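Local coordinates for protein aminoglycoside phosphotransferase (Alicyclobacillus acidocaldarius subsp. acidocaldarius, PDB 4PDY) that probably acts as a phosphoryl transferase of the kinase-like aminoglycoside phosphotransferase family, and in this crystal holds a bound histidine, at residues A[225-228]-A[229-232]; A[125-128]-A[129-133]; A[254-257]-A[258-262]; A[272-275]-A[276-280]. All blocks are in the same frame, centred on the assembly; numbering follows the deposited sequence. Where two conformers were deposited one is given.

Contact 1: A[225-228]-A[229-232]. With HIS (histidine), chain B.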
ATOM      1  N   ASP A 225       1.733  -0.152  -2.906  1.00 11.53           N
ATOM      2  CA  ASP A 225       0.315  -0.459  -3.091  1.00 12.31           C
ATOM      3  C   ASP A 225      -0.010  -1.732  -2.328  1.00 11.34           C
ATOM      4  O   ASP A 225      -0.485  -2.745  -2.881  1.00 12.23           O
ATOM      5  CB  ASP A 225      -0.011  -0.571  -4.571  1.00 13.88           C
ATOM      6  CG  ASP A 225      -1.491  -0.434  -4.860  1.00 15.29           C
ATOM      7  OD1 ASP A 225      -2.275  -0.054  -3.955  1.00 19.42           O
ATOM      8  OD2 ASP A 225      -1.865  -0.709  -6.013  1.00 18.18           O
ATOM      9  N   VAL A 226       0.212  -1.660  -1.033  1.00 11.41           N
ATOM     10  CA  VAL A 226       0.165  -2.798  -0.139  1.00 11.52           C
ATOM     11  C   VAL A 226      -1.247  -3.003   0.359  1.00 12.60           C
ATOM     12  O   VAL A 226      -1.628  -2.583   1.454  1.00 15.57           O
ATOM     13  CB  VAL A 226       1.156  -2.616   1.026  1.00 13.07           C
ATOM     14  CG1 VAL A 226       1.155  -3.832   1.926  1.00 14.18           C
ATOM     15  CG2 VAL A 226       2.553  -2.337   0.468  1.00 13.26           C
ATOM     16  N   ILE A 227      -2.024  -3.664  -0.499  1.00 12.93           N
ATOM     17  CA  ILE A 227      -3.415  -3.993  -0.239  1.00 14.00           C
ATOM     18  C   ILE A 227      -3.545  -5.500  -0.443  1.00 12.41           C
ATOM     19  O   ILE A 227      -2.753  -6.079  -1.162  1.00 12.58           O
ATOM     20  CB  ILE A 227      -4.364  -3.198  -1.156  1.00 15.28           C
ATOM     21  CG1 ILE A 227      -4.098  -3.471  -2.647  1.00 16.18           C
ATOM     22  CG2 ILE A 227      -4.221  -1.708  -0.830  1.00 17.61           C
ATOM     23  CD1 ILE A 227      -5.087  -2.808  -3.579  1.00 18.55           C
ATOM     24  N   PRO A 228      -4.555  -6.127   0.173  1.00 13.73           N
ATOM     25  CA  PRO A 228      -4.633  -7.598   0.103  1.00 12.99           C
ATOM     26  C   PRO A 228      -4.632  -8.164  -1.303  1.00 13.71           C
ATOM     27  O   PRO A 228      -3.988  -9.178  -1.542  1.00 13.67           O
ATOM     28  CB  PRO A 228      -5.946  -7.903   0.801  1.00 14.98           C
ATOM     29  CG  PRO A 228      -6.005  -6.830   1.843  1.00 14.51           C
ATOM     30  CD  PRO A 228      -5.522  -5.587   1.135  1.00 15.20           C
ATOM     31  N   SER A 229      -5.330  -7.513  -2.220  1.00 13.50           N
ATOM     32  CA  SER A 229      -5.392  -8.039  -3.572  1.00 14.79           C
ATOM     33  C   SER A 229      -4.066  -8.018  -4.327  1.00 13.54           C
ATOM     34  O   SER A 229      -3.967  -8.679  -5.356  1.00 16.40           O
ATOM     35  CB  SER A 229      -6.474  -7.336  -4.392  1.00 17.64           C
ATOM     36  OG  SER A 229      -6.282  -5.946  -4.441  1.00 21.14           O
ATOM     37  N   ASN A 230      -3.056  -7.264  -3.843  1.00 11.02           N
ATOM     38  CA  ASN A 230      -1.730  -7.286  -4.445  1.00 10.45           C
ATOM     39  C   ASN A 230      -0.712  -8.143  -3.690  1.00 10.72           C
ATOM     40  O   ASN A 230       0.433  -8.246  -4.123  1.00 10.73           O
ATOM     41  CB  ASN A 230      -1.180  -5.860  -4.543  1.00 10.47           C
ATOM     42  CG  ASN A 230      -1.910  -5.020  -5.551  1.00 11.67           C
ATOM     43  OD1 ASN A 230      -2.558  -5.536  -6.482  1.00 13.19           O
ATOM     44  ND2 ASN A 230      -1.801  -3.694  -5.403  1.00 13.54           N
ATOM     45  N   CYS A 231      -1.151  -8.746  -2.579  1.00 10.82           N
ATOM     46  CA  CYS A 231      -0.278  -9.499  -1.684  1.00 10.75           C
ATOM     47  C   CYS A 231      -0.843 -10.912  -1.591  1.00 11.57           C
ATOM     48  O   CYS A 231      -1.668 -11.195  -0.750  1.00 12.41           O
ATOM     49  CB  CYS A 231      -0.233  -8.833  -0.297  1.00 10.36           C
ATOM     50  SG  CYS A 231       0.396  -7.141  -0.309  1.00 12.69           S
ATOM     51  N   LEU A 232      -0.405 -11.778  -2.487  1.00 10.40           N
ATOM     52  CA  LEU A 232      -1.041 -13.087  -2.604  1.00 11.18           C
ATOM     53  C   LEU A 232      -0.344 -14.100  -1.695  1.00  9.99           C
ATOM     54  O   LEU A 232       0.844 -14.375  -1.861  1.00 11.85           O
ATOM     55  CB  LEU A 232      -0.951 -13.531  -4.048  1.00 13.58           C
ATOM     56  CG  LEU A 232      -1.685 -12.619  -5.026  1.00 16.25           C
ATOM     57  CD1 LEU A 232      -1.536 -13.156  -6.429  1.00 16.38           C
ATOM     58  CD2 LEU A 232      -3.152 -12.468  -4.660  1.00 21.60           C
TER
HETATM   59  N   HIS B 401      -4.359 -15.781  -7.682  1.00 46.96           N
HETATM   60  CA  HIS B 401      -4.844 -14.422  -7.467  1.00 42.08           C
HETATM   61  C   HIS B 401      -6.169 -14.478  -6.714  1.00 36.73           C
HETATM   62  O   HIS B 401      -7.210 -14.427  -7.266  1.00 48.44           O
HETATM   63  CB  HIS B 401      -5.046 -13.676  -8.792  1.00 46.47           C
HETATM   64  CG  HIS B 401      -3.781 -13.356  -9.534  1.00 39.56           C
HETATM   65  ND1 HIS B 401      -3.544 -12.111 -10.080  1.00 40.71           N
HETATM   66  CD2 HIS B 401      -2.701 -14.113  -9.847  1.00 36.94           C
HETATM   67  CE1 HIS B 401      -2.370 -12.112 -10.687  1.00 28.64           C
HETATM   68  NE2 HIS B 401      -1.833 -13.311 -10.554  1.00 28.08           N
HETATM   69  OXT HIS B 401      -6.184 -14.577  -5.481  1.00 52.14           O

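Contact 2: A[125-128]-A[129-133]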
ATOM      1  N   ALA A 125       3.106 -11.442   8.571  1.00  9.27           N
ATOM      2  CA  ALA A 125       4.512 -11.817   8.661  1.00 10.64           C
ATOM      3  C   ALA A 125       5.100 -11.995   7.263  1.00 11.08           C
ATOM      4  O   ALA A 125       6.177 -11.521   6.936  1.00  9.37           O
ATOM      5  CB  ALA A 125       4.658 -13.127   9.443  1.00 10.35           C
ATOM      6  N   GLN A 126       4.399 -12.790   6.449  1.00  9.85           N
ATOM      7  CA  GLN A 126       4.905 -13.105   5.121  1.00  9.21           C
ATOM      8  C   GLN A 126       4.864 -11.914   4.156  1.00  8.05           C
ATOM      9  O   GLN A 126       5.735 -11.805   3.301  1.00  8.92           O
ATOM     10  CB  GLN A 126       4.224 -14.364   4.535  1.00  9.70           C
ATOM     11  CG  GLN A 126       4.637 -15.631   5.286  1.00 11.67           C
ATOM     12  CD  GLN A 126       6.148 -15.820   5.303  1.00 11.43           C
ATOM     13  OE1 GLN A 126       6.814 -15.707   4.277  1.00 11.94           O
ATOM     14  NE2 GLN A 126       6.701 -16.041   6.493  1.00 16.28           N
ATOM     15  N   THR A 127       3.833 -11.081   4.283  1.00  8.41           N
ATOM     16  CA  THR A 127       3.791  -9.828   3.512  1.00  8.70           C
ATOM     17  C   THR A 127       4.982  -8.915   3.864  1.00  8.94           C
ATOM     18  O   THR A 127       5.651  -8.441   2.981  1.00  9.02           O
ATOM     19  CB  THR A 127       2.444  -9.108   3.712  1.00  8.23           C
ATOM     20  OG1 THR A 127       1.364  -9.999   3.383  1.00  9.99           O
ATOM     21  CG2 THR A 127       2.339  -7.870   2.845  1.00  9.08           C
ATOM     22  N   ALA A 128       5.228  -8.754   5.156  1.00  8.53           N
ATOM     23  CA  ALA A 128       6.353  -7.961   5.628  1.00  8.65           C
ATOM     24  C   ALA A 128       7.673  -8.535   5.112  1.00  9.29           C
ATOM     25  O   ALA A 128       8.539  -7.818   4.645  1.00  9.81           O
ATOM     26  CB  ALA A 128       6.340  -7.912   7.139  1.00  9.75           C
ATOM     27  N   TYR A 129       7.848  -9.846   5.214  1.00  9.01           N
ATOM     28  CA  TYR A 129       9.065 -10.487   4.760  1.00  9.37           C
ATOM     29  C   TYR A 129       9.312 -10.170   3.296  1.00  8.60           C
ATOM     30  O   TYR A 129      10.418  -9.808   2.871  1.00  9.43           O
ATOM     31  CB  TYR A 129       8.965 -12.002   5.025  1.00  9.53           C
ATOM     32  CG  TYR A 129      10.233 -12.797   4.853  1.00 11.08           C
ATOM     33  CD1 TYR A 129      11.401 -12.436   5.511  1.00 14.51           C
ATOM     34  CD2 TYR A 129      10.232 -13.973   4.106  1.00 15.11           C
ATOM     35  CE1 TYR A 129      12.555 -13.197   5.371  1.00 15.50           C
ATOM     36  CE2 TYR A 129      11.371 -14.727   3.969  1.00 17.73           C
ATOM     37  CZ  TYR A 129      12.531 -14.340   4.598  1.00 17.56           C
ATOM     38  OH  TYR A 129      13.671 -15.086   4.462  1.00 23.54           O
ATOM     39  N   THR A 130       8.273 -10.374   2.494  1.00  8.41           N
ATOM     40  CA  THR A 130       8.374 -10.135   1.069  1.00  8.82           C
ATOM     41  C   THR A 130       8.702  -8.659   0.756  1.00  7.91           C
ATOM     42  O   THR A 130       9.558  -8.383  -0.100  1.00  9.07           O
ATOM     43  CB  THR A 130       7.071 -10.595   0.382  1.00  9.02           C
ATOM     44  OG1 THR A 130       7.043 -12.029   0.400  1.00 10.05           O
ATOM     45  CG2 THR A 130       6.954 -10.061  -1.018  1.00 10.62           C
ATOM     46  N   LEU A 131       7.983  -7.743   1.398  1.00  8.55           N
ATOM     47  CA  LEU A 131       8.260  -6.320   1.185  1.00  8.83           C
ATOM     48  C   LEU A 131       9.713  -5.964   1.551  1.00  9.07           C
ATOM     49  O   LEU A 131      10.376  -5.213   0.832  1.00 10.12           O
ATOM     50  CB  LEU A 131       7.283  -5.475   1.995  1.00  9.86           C
ATOM     51  CG  LEU A 131       5.832  -5.473   1.485  1.00 10.99           C
ATOM     52  CD1 LEU A 131       4.933  -4.898   2.575  1.00 11.76           C
ATOM     53  CD2 LEU A 131       5.681  -4.717   0.170  1.00 11.03           C
ATOM     54  N   ALA A 132      10.186  -6.507   2.661  1.00  9.03           N
ATOM     55  CA  ALA A 132      11.560  -6.280   3.087  1.00 10.70           C
ATOM     56  C   ALA A 132      12.555  -6.840   2.086  1.00  9.53           C
ATOM     57  O   ALA A 132      13.581  -6.243   1.783  1.00 10.69           O
ATOM     58  CB  ALA A 132      11.767  -6.877   4.451  1.00 10.78           C
ATOM     59  N   GLN A 133      12.258  -8.032   1.568  1.00  9.13           N
ATOM     60  CA  GLN A 133      13.120  -8.642   0.559  1.00  9.74           C
ATOM     61  C   GLN A 133      13.176  -7.798  -0.706  1.00  9.29           C
ATOM     62  O   GLN A 133      14.231  -7.660  -1.319  1.00 10.54           O
ATOM     63  CB  GLN A 133      12.658 -10.069   0.225  1.00 10.59           C
ATOM     64  CG  GLN A 133      12.892 -11.066   1.335  1.00 10.67           C
ATOM     65  CD  GLN A 133      12.419 -12.451   0.980  1.00 12.48           C
ATOM     66  OE1 GLN A 133      11.382 -12.606   0.303  1.00 13.68           O
ATOM     67  NE2 GLN A 133      13.197 -13.467   1.359  1.00 13.18           N
TER
HETATM   68  O   HOH W   1       6.922 -14.353   1.857  1.00 10.74           O

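Contact 3: A[254-257]-A[258-262]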
ATOM      1  N   LEU A 254       7.892   3.527   4.703  1.00 11.35           N
ATOM      2  CA  LEU A 254       6.595   3.730   4.052  1.00 11.66           C
ATOM      3  C   LEU A 254       5.825   2.420   3.872  1.00 11.49           C
ATOM      4  O   LEU A 254       4.678   2.343   4.280  1.00 10.96           O
ATOM      5  CB  LEU A 254       6.747   4.429   2.722  1.00 12.98           C
ATOM      6  CG  LEU A 254       7.174   5.904   2.770  1.00 17.36           C
ATOM      7  CD1 LEU A 254       7.245   6.476   1.368  1.00 18.88           C
ATOM      8  CD2 LEU A 254       6.236   6.732   3.634  1.00 22.61           C
ATOM      9  N   ASP A 255       6.470   1.401   3.321  1.00 10.34           N
ATOM     10  CA  ASP A 255       5.805   0.115   3.178  1.00 11.00           C
ATOM     11  C   ASP A 255       5.496  -0.464   4.560  1.00 11.18           C
ATOM     12  O   ASP A 255       4.424  -1.033   4.774  1.00 10.64           O
ATOM     13  CB  ASP A 255       6.673  -0.860   2.373  1.00 11.69           C
ATOM     14  CG  ASP A 255       6.435  -0.811   0.837  1.00 11.28           C
ATOM     15  OD1 ASP A 255       5.497  -0.139   0.328  1.00 12.00           O
ATOM     16  OD2 ASP A 255       7.264  -1.455   0.137  1.00 11.02           O
HETATM   17  N   MSE A 256       6.427  -0.329   5.502  0.50 10.17           N
HETATM   18  CA  MSE A 256       6.212  -0.888   6.827  0.50 10.29           C
HETATM   19  C   MSE A 256       5.023  -0.262   7.520  0.50  9.86           C
HETATM   20  O   MSE A 256       4.169  -0.966   8.068  0.50 10.17           O
HETATM   21  CB  MSE A 256       7.502  -0.772   7.633  0.50  9.89           C
HETATM   22  CG  MSE A 256       7.465  -1.692   8.840  0.50 10.22           C
HETATM   23 SE   MSE A 256       9.072  -1.451   9.920  0.50 12.89          SE
HETATM   24  CE  MSE A 256      10.591  -1.576   8.677  0.50 12.28           C
ATOM     25  N   ALA A 257       4.948   1.071   7.494  1.00 10.04           N
ATOM     26  CA  ALA A 257       3.852   1.787   8.133  1.00  9.78           C
ATOM     27  C   ALA A 257       2.519   1.517   7.440  1.00  9.18           C
ATOM     28  O   ALA A 257       1.497   1.466   8.099  1.00  9.96           O
ATOM     29  CB  ALA A 257       4.143   3.293   8.188  1.00 10.83           C
ATOM     30  N   HIS A 258       2.522   1.460   6.119  1.00 10.35           N
ATOM     31  CA  HIS A 258       1.261   1.189   5.399  1.00 10.40           C
ATOM     32  C   HIS A 258       0.702  -0.216   5.684  1.00 10.40           C
ATOM     33  O   HIS A 258      -0.484  -0.338   5.973  1.00 10.58           O
ATOM     34  CB  HIS A 258       1.421   1.454   3.894  1.00 11.80           C
ATOM     35  CG  HIS A 258       1.783   2.879   3.572  1.00 15.17           C
ATOM     36  ND1 HIS A 258       2.491   3.222   2.446  1.00 17.13           N
ATOM     37  CD2 HIS A 258       1.582   4.030   4.255  1.00 18.45           C
ATOM     38  CE1 HIS A 258       2.676   4.533   2.421  1.00 18.75           C
ATOM     39  NE2 HIS A 258       2.114   5.048   3.500  1.00 20.51           N
ATOM     40  N   LEU A 259       1.570  -1.210   5.705  1.00  9.55           N
ATOM     41  CA  LEU A 259       1.164  -2.546   6.123  1.00  9.53           C
ATOM     42  C   LEU A 259       0.643  -2.532   7.550  1.00 10.87           C
ATOM     43  O   LEU A 259      -0.413  -3.100   7.856  1.00 10.52           O
ATOM     44  CB  LEU A 259       2.324  -3.518   5.996  1.00 10.40           C
ATOM     45  CG  LEU A 259       2.011  -4.950   6.461  1.00  9.48           C
ATOM     46  CD1 LEU A 259       0.854  -5.597   5.690  1.00 10.06           C
ATOM     47  CD2 LEU A 259       3.245  -5.797   6.334  1.00 10.99           C
ATOM     48  N   LEU A 260       1.381  -1.868   8.448  1.00  9.98           N
ATOM     49  CA  LEU A 260       0.961  -1.844   9.828  1.00  9.94           C
ATOM     50  C   LEU A 260      -0.390  -1.162  10.009  1.00  8.95           C
ATOM     51  O   LEU A 260      -1.224  -1.610  10.783  1.00 10.38           O
ATOM     52  CB  LEU A 260       2.031  -1.157  10.694  1.00  9.85           C
ATOM     53  CG  LEU A 260       3.292  -1.972  10.967  1.00 11.55           C
ATOM     54  CD1 LEU A 260       4.456  -1.102  11.423  1.00 11.79           C
ATOM     55  CD2 LEU A 260       3.041  -3.033  12.035  1.00 12.31           C
ATOM     56  N   ARG A 261      -0.594  -0.023   9.357  1.00  9.51           N
ATOM     57  CA  ARG A 261      -1.820   0.703   9.596  1.00 10.51           C
ATOM     58  C   ARG A 261      -3.021  -0.137   9.144  1.00 10.89           C
ATOM     59  O   ARG A 261      -4.022  -0.229   9.830  1.00 11.77           O
ATOM     60  CB  ARG A 261      -1.830   2.093   8.941  1.00 11.02           C
ATOM     61  CG  ARG A 261      -2.886   2.954   9.601  1.00 12.82           C
ATOM     62  CD  ARG A 261      -3.288   4.202   8.849  1.00 14.20           C
ATOM     63  NE  ARG A 261      -2.229   5.132   8.487  1.00 14.22           N
ATOM     64  CZ  ARG A 261      -1.639   6.056   9.270  1.00 16.67           C
ATOM     65  NH1 ARG A 261      -1.944   6.214  10.553  1.00 15.25           N
ATOM     66  NH2 ARG A 261      -0.743   6.858   8.719  1.00 18.51           N
ATOM     67  N   ARG A 262      -2.900  -0.701   7.969  1.00 11.99           N
ATOM     68  CA  ARG A 262      -4.006  -1.514   7.439  1.00 11.48           C
ATOM     69  C   ARG A 262      -4.279  -2.729   8.314  1.00 11.10           C
ATOM     70  O   ARG A 262      -5.443  -3.057   8.607  1.00 14.80           O
ATOM     71  CB  ARG A 262      -3.685  -1.935   6.006  1.00 13.46           C
ATOM     72  CG  ARG A 262      -3.800  -0.774   5.023  1.00 18.59           C
ATOM     73  CD  ARG A 262      -3.608  -1.163   3.561  1.00 25.28           C
ATOM     74  NE  ARG A 262      -3.745   0.016   2.691  1.00 29.11           N
ATOM     75  CZ  ARG A 262      -2.761   0.608   1.999  1.00 31.81           C
ATOM     76  NH1 ARG A 262      -1.508   0.143   1.996  1.00 24.21           N
ATOM     77  NH2 ARG A 262      -3.042   1.683   1.267  1.00 37.00           N
TER
HETATM   78  O   HOH W   2       3.297   1.216   1.093  1.00 16.49           O

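Contact 4: A[272-275]-A[276-280]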
ATOM      1  N   HIS A 272       0.224  -8.460  18.145  1.00 11.37           N
ATOM      2  CA  HIS A 272       0.817  -9.628  17.479  1.00 12.46           C
ATOM      3  C   HIS A 272       1.014  -9.364  15.993  1.00 10.49           C
ATOM      4  O   HIS A 272       1.961  -9.867  15.393  1.00 11.68           O
ATOM      5  CB  HIS A 272      -0.017 -10.911  17.618  1.00 14.75           C
ATOM      6  CG  HIS A 272      -0.088 -11.467  19.005  1.00 15.81           C
ATOM      7  ND1 HIS A 272      -1.145 -11.210  19.853  1.00 18.30           N
ATOM      8  CD2 HIS A 272       0.748 -12.288  19.687  1.00 18.27           C
ATOM      9  CE1 HIS A 272      -0.947 -11.829  21.003  1.00 19.35           C
ATOM     10  NE2 HIS A 272       0.178 -12.516  20.917  1.00 18.25           N
ATOM     11  N   LEU A 273       0.124  -8.561  15.408  1.00 10.80           N
ATOM     12  CA  LEU A 273       0.239  -8.218  14.004  1.00 11.36           C
ATOM     13  C   LEU A 273       1.454  -7.324  13.775  1.00 10.84           C
ATOM     14  O   LEU A 273       2.172  -7.512  12.792  1.00 10.98           O
ATOM     15  CB  LEU A 273      -1.024  -7.526  13.527  1.00 12.56           C
ATOM     16  CG  LEU A 273      -2.315  -8.360  13.649  1.00 12.75           C
ATOM     17  CD1 LEU A 273      -3.560  -7.489  13.564  1.00 15.64           C
ATOM     18  CD2 LEU A 273      -2.377  -9.471  12.608  1.00 14.64           C
ATOM     19  N   ALA A 274       1.690  -6.359  14.686  1.00 11.48           N
ATOM     20  CA  ALA A 274       2.841  -5.469  14.548  1.00 12.58           C
ATOM     21  C   ALA A 274       4.136  -6.234  14.752  1.00 10.12           C
ATOM     22  O   ALA A 274       5.074  -6.076  13.999  1.00 11.99           O
ATOM     23  CB  ALA A 274       2.745  -4.306  15.513  1.00 13.81           C
ATOM     24  N   TYR A 275       4.148  -7.128  15.739  1.00 10.76           N
ATOM     25  CA  TYR A 275       5.338  -7.913  16.016  1.00 13.57           C
ATOM     26  C   TYR A 275       5.686  -8.785  14.816  1.00 12.60           C
ATOM     27  O   TYR A 275       6.844  -8.887  14.431  1.00 12.01           O
ATOM     28  CB  TYR A 275       5.145  -8.772  17.257  1.00 15.13           C
ATOM     29  CG  TYR A 275       6.389  -9.530  17.660  1.00 18.92           C
ATOM     30  CD1 TYR A 275       7.500  -8.860  18.148  1.00 22.27           C
ATOM     31  CD2 TYR A 275       6.460 -10.902  17.544  1.00 25.86           C
ATOM     32  CE1 TYR A 275       8.651  -9.540  18.528  1.00 23.85           C
ATOM     33  CE2 TYR A 275       7.605 -11.597  17.912  1.00 30.97           C
ATOM     34  CZ  TYR A 275       8.699 -10.907  18.407  1.00 28.27           C
ATOM     35  OH  TYR A 275       9.837 -11.596  18.769  1.00 44.19           O
ATOM     36  N   ALA A 276       4.663  -9.421  14.237  1.00 12.16           N
ATOM     37  CA  ALA A 276       4.872 -10.268  13.046  1.00 12.47           C
ATOM     38  C   ALA A 276       5.543  -9.443  11.930  1.00 10.52           C
ATOM     39  O   ALA A 276       6.510  -9.869  11.280  1.00 11.51           O
ATOM     40  CB  ALA A 276       3.548 -10.858  12.576  1.00 13.68           C
ATOM     41  N   CYS A 277       5.055  -8.224  11.743  1.00 11.47           N
ATOM     42  CA  CYS A 277       5.615  -7.341  10.746  1.00 11.49           C
ATOM     43  C   CYS A 277       7.078  -6.950  11.053  1.00 11.19           C
ATOM     44  O   CYS A 277       7.968  -7.138  10.230  1.00 10.85           O
ATOM     45  CB  CYS A 277       4.752  -6.096  10.666  1.00 12.27           C
ATOM     46  SG  CYS A 277       5.311  -4.813   9.546  1.00 13.33           S
ATOM     47  N   PHE A 278       7.328  -6.434  12.260  1.00 11.00           N
ATOM     48  CA  PHE A 278       8.659  -5.923  12.600  1.00 11.41           C
ATOM     49  C   PHE A 278       9.680  -7.065  12.559  1.00 11.51           C
ATOM     50  O   PHE A 278      10.774  -6.912  12.038  1.00 13.09           O
ATOM     51  CB  PHE A 278       8.674  -5.303  14.000  1.00 12.15           C
ATOM     52  CG  PHE A 278       7.914  -4.001  14.119  1.00 12.14           C
ATOM     53  CD1 PHE A 278       8.109  -2.984  13.204  1.00 12.64           C
ATOM     54  CD2 PHE A 278       7.056  -3.778  15.183  1.00 14.55           C
ATOM     55  CE1 PHE A 278       7.446  -1.783  13.333  1.00 14.94           C
ATOM     56  CE2 PHE A 278       6.393  -2.566  15.317  1.00 14.77           C
ATOM     57  CZ  PHE A 278       6.582  -1.577  14.385  1.00 13.94           C
ATOM     58  N   LEU A 279       9.302  -8.224  13.102  1.00 11.98           N
ATOM     59  CA  LEU A 279      10.220  -9.352  13.133  1.00 13.07           C
ATOM     60  C   LEU A 279      10.694  -9.718  11.720  1.00 11.10           C
ATOM     61  O   LEU A 279      11.848 -10.070  11.510  1.00 12.84           O
ATOM     62  CB  LEU A 279       9.548 -10.573  13.770  1.00 15.64           C
ATOM     63  CG  LEU A 279      10.437 -11.743  14.167  1.00 22.93           C
ATOM     64  CD1 LEU A 279      11.311 -11.347  15.352  1.00 26.08           C
ATOM     65  CD2 LEU A 279       9.578 -12.957  14.511  1.00 24.46           C
ATOM     66  N   HIS A 280       9.773  -9.671  10.748  1.00 11.29           N
ATOM     67  CA  HIS A 280      10.107 -10.110   9.403  1.00 11.73           C
ATOM     68  C   HIS A 280      10.797  -9.052   8.560  1.00 11.84           C
ATOM     69  O   HIS A 280      11.590  -9.404   7.703  1.00 14.37           O
ATOM     70  CB  HIS A 280       8.884 -10.739   8.719  1.00 11.62           C
ATOM     71  CG  HIS A 280       8.545 -12.060   9.318  1.00 12.82           C
ATOM     72  ND1 HIS A 280       7.835 -12.179  10.487  1.00 11.87           N
ATOM     73  CD2 HIS A 280       8.887 -13.319   8.950  1.00 16.10           C
ATOM     74  CE1 HIS A 280       7.765 -13.459  10.828  1.00 13.66           C
ATOM     75  NE2 HIS A 280       8.371 -14.169   9.894  1.00 16.39           N
TER

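Contact 1: A[225-228]-A[229-232]
From an inverse gamma turn centred on Val226 the backbone passes into a short 3-10 turn, where Asn230 N donates to Ile227 O over 2.9 Å and Cys231 N to Pro228 O over 3.1 Å as strand 231-233 begins. The Asn230 side chain turns back across this loop: with CG beside its backbone N and opposite the carbonyl carbon (chi1 -69°), the amide is carried to Asp225. There ND2 meets Asp225 O at 3.0 Å in an almost straight bond (168°), which lies in the carbonyl plane on a lone pair and close to the plane of the amide itself. A second, weak bond runs from Asn230 ND2 to Asp225 OD2, also at 3.0 Å, but bent, the carboxylate plane standing 74° from that of the amide. Together with His223, whose ND1 pairs with Asp225 N, these residues match the HxDxxxxN catalytic-loop motif of kinase-like phosphotransferases. By family analogy Asp225 is probably the catalytic aspartate, and Asn230 would be expected to help bind a metal, though none lies here; the nearness of Asp243 is consistent with such a site. The Ile227 side chain passes across that of Asn230 at a slant, its CG1 3.6 Å from Asn230 ND2 and its CD1 3.5 Å from Ser229 OG. On the buried side Val226 CG1 approaches Cys231 SG at 4.1 Å, and Cys231 packs further on Thr127 of helix 121-137. Leu232, the next strand residue, brings CD1 to 3.7 Å from CA of the bound histidine.

Contact 2: A[125-128]-A[129-133]
Gln126 and Thr130, one helical turn apart, are joined through a water that donates both its protons: one to Gln126 OE1 at 2.8 Å, the other to Thr130 OG1 at 2.7 Å. A bend in the glutamine chain at chi2 (-56°) brings its amide alongside the helix to reach this water. The threonine hydroxyl is in turn bonded to Val239 O, which ties the bridge to strand 239-241. Beneath it run the regular backbone bonds of an alpha helix, among them Tyr129 N to Ala125 O at 2.9 Å and Leu131 N to Thr127 O. Thr127 keeps its hydroxyl on His123 O, one turn back, and turns its methyl to Leu131: CG2 and CD1 lie side by side at 4.0 Å. Leu131 CG also sits 3.3 Å from Thr127 O. Over the outer surface, the Tyr129 ring runs alongside Gln126, with CD2 3.8 Å from OE1 and the ring and amide planes 65° apart. Gln133 CD rests over one face of the same ring, offset toward its rim. In this way helix 121-137 divides its surface: Ala125, Ala128 and Ala132 offer small side chains to helix 271-284, Thr127, Ala128 and Leu131 meet helix 252-266, and Thr127, Thr130 and Leu131 pack on strand 239-241.

Contact 3: A[254-257]-A[258-262]
His258 sets its ring over the peptide carbonyl of Leu254, four residues earlier. Leu254 O accepts the backbone N of His258 at 3.0 Å and also lies beneath one ring face, 3.0 Å from CG, so the carbonyl oxygen faces the imidazole without a hydrogen bond to ND1. At the ring edge and in its plane, ND1 pairs with a water at 2.6 Å; the same water donates to Asp255 OD1 at 2.7 Å. With an alanine here the imidazole is gone, and the water on Asp255 would probably be held less firmly and the Leu254 carbonyl uncovered. Ala257, buried and small, gives its carbonyl to Arg261 N and its methyl to Ile298 of helix 289-300. On the opposite side of the helix from the His258 ring, selenomethionine Met256 has CG anti to its backbone N (chi1 -163°), which lays it beside Leu260, with CG and CD1 4.0 Å apart; Leu260 CG also rests 3.2 Å from Met256 O. The Asp255 carboxylate accepts the backbone N atoms of His223 and Leu224, so helix 252-266 holds the probable catalytic loop by an aspartate, a feature that recalls the helix F anchor of the protein kinase fold.

Contact 4: A[272-275]-A[276-280]
Residues 272-280 form about two and a half turns of alpha helix in which each carbonyl from His272 to Tyr275 accepts the amide four residues on, from Ala276 N to His272 O at 3.0 Å through to Leu279 N to Tyr275 O at 2.9 Å. On the outer side, Tyr275 and Leu279 cross one turn apart. Both have CG anti to the backbone N (chi1 -175° and -167°), which sends the two chains out from the helix so that the leucine methyl CD1 approaches the phenol end, 3.7 Å from OH and 4.0 Å from CZ. Phe278 turns the other way, inward. Its CE2 touches Ala274 CB at 4.0 Å, and its CD2 lies 3.3 Å from Ala274 O, set obliquely to the ring. This helix belongs to the helical lobe of the kinase-like phosphotransferase fold, where the Phe278 ring packs against Leu260 and Met256 of helix 252-266, CE1 on the leucine and CD1 on the selenium, meets Leu342 of helix 319-347 and makes an edge-to-face pair with Tyr292. Were this residue an alanine, the ring would be missing, which would probably free Tyr292 to turn and open a gap beside Leu260. Ala274 works in the same seam, its small side chain meeting Leu260 and Phe338. Toward the end of the stretch His280 folds back on its own helix: ND1 donates to Ala276 O at 2.8 Å, in the ring plane and on a lone pair of the carbonyl. The His280 backbone N adds only weak bonds, to Ala276 O and Cys277 O.

How the contacts relate
Contacts 2 and 3 both border contact 1, and contact 4 lies behind them in the helical lobe. Contact 1 holds Leu232 of the histidine pocket, whereas Thr127 of contact 2 has its side chain about 13 Å from that ligand. Contact 3 touches both: Arg262 NH1 comes within 2.8 Å of Val226 O in contact 1, and Leu131 CD2 of contact 2 packs 3.6 Å from Asp255 OD2. Contact 4 closes the group, with Ala125 O 3.3 Å from His280 CB. It does not touch contact 1, their nearest atoms being about 9 Å apart, so it joins the probable catalytic loop through helices 121-137 and 252-266.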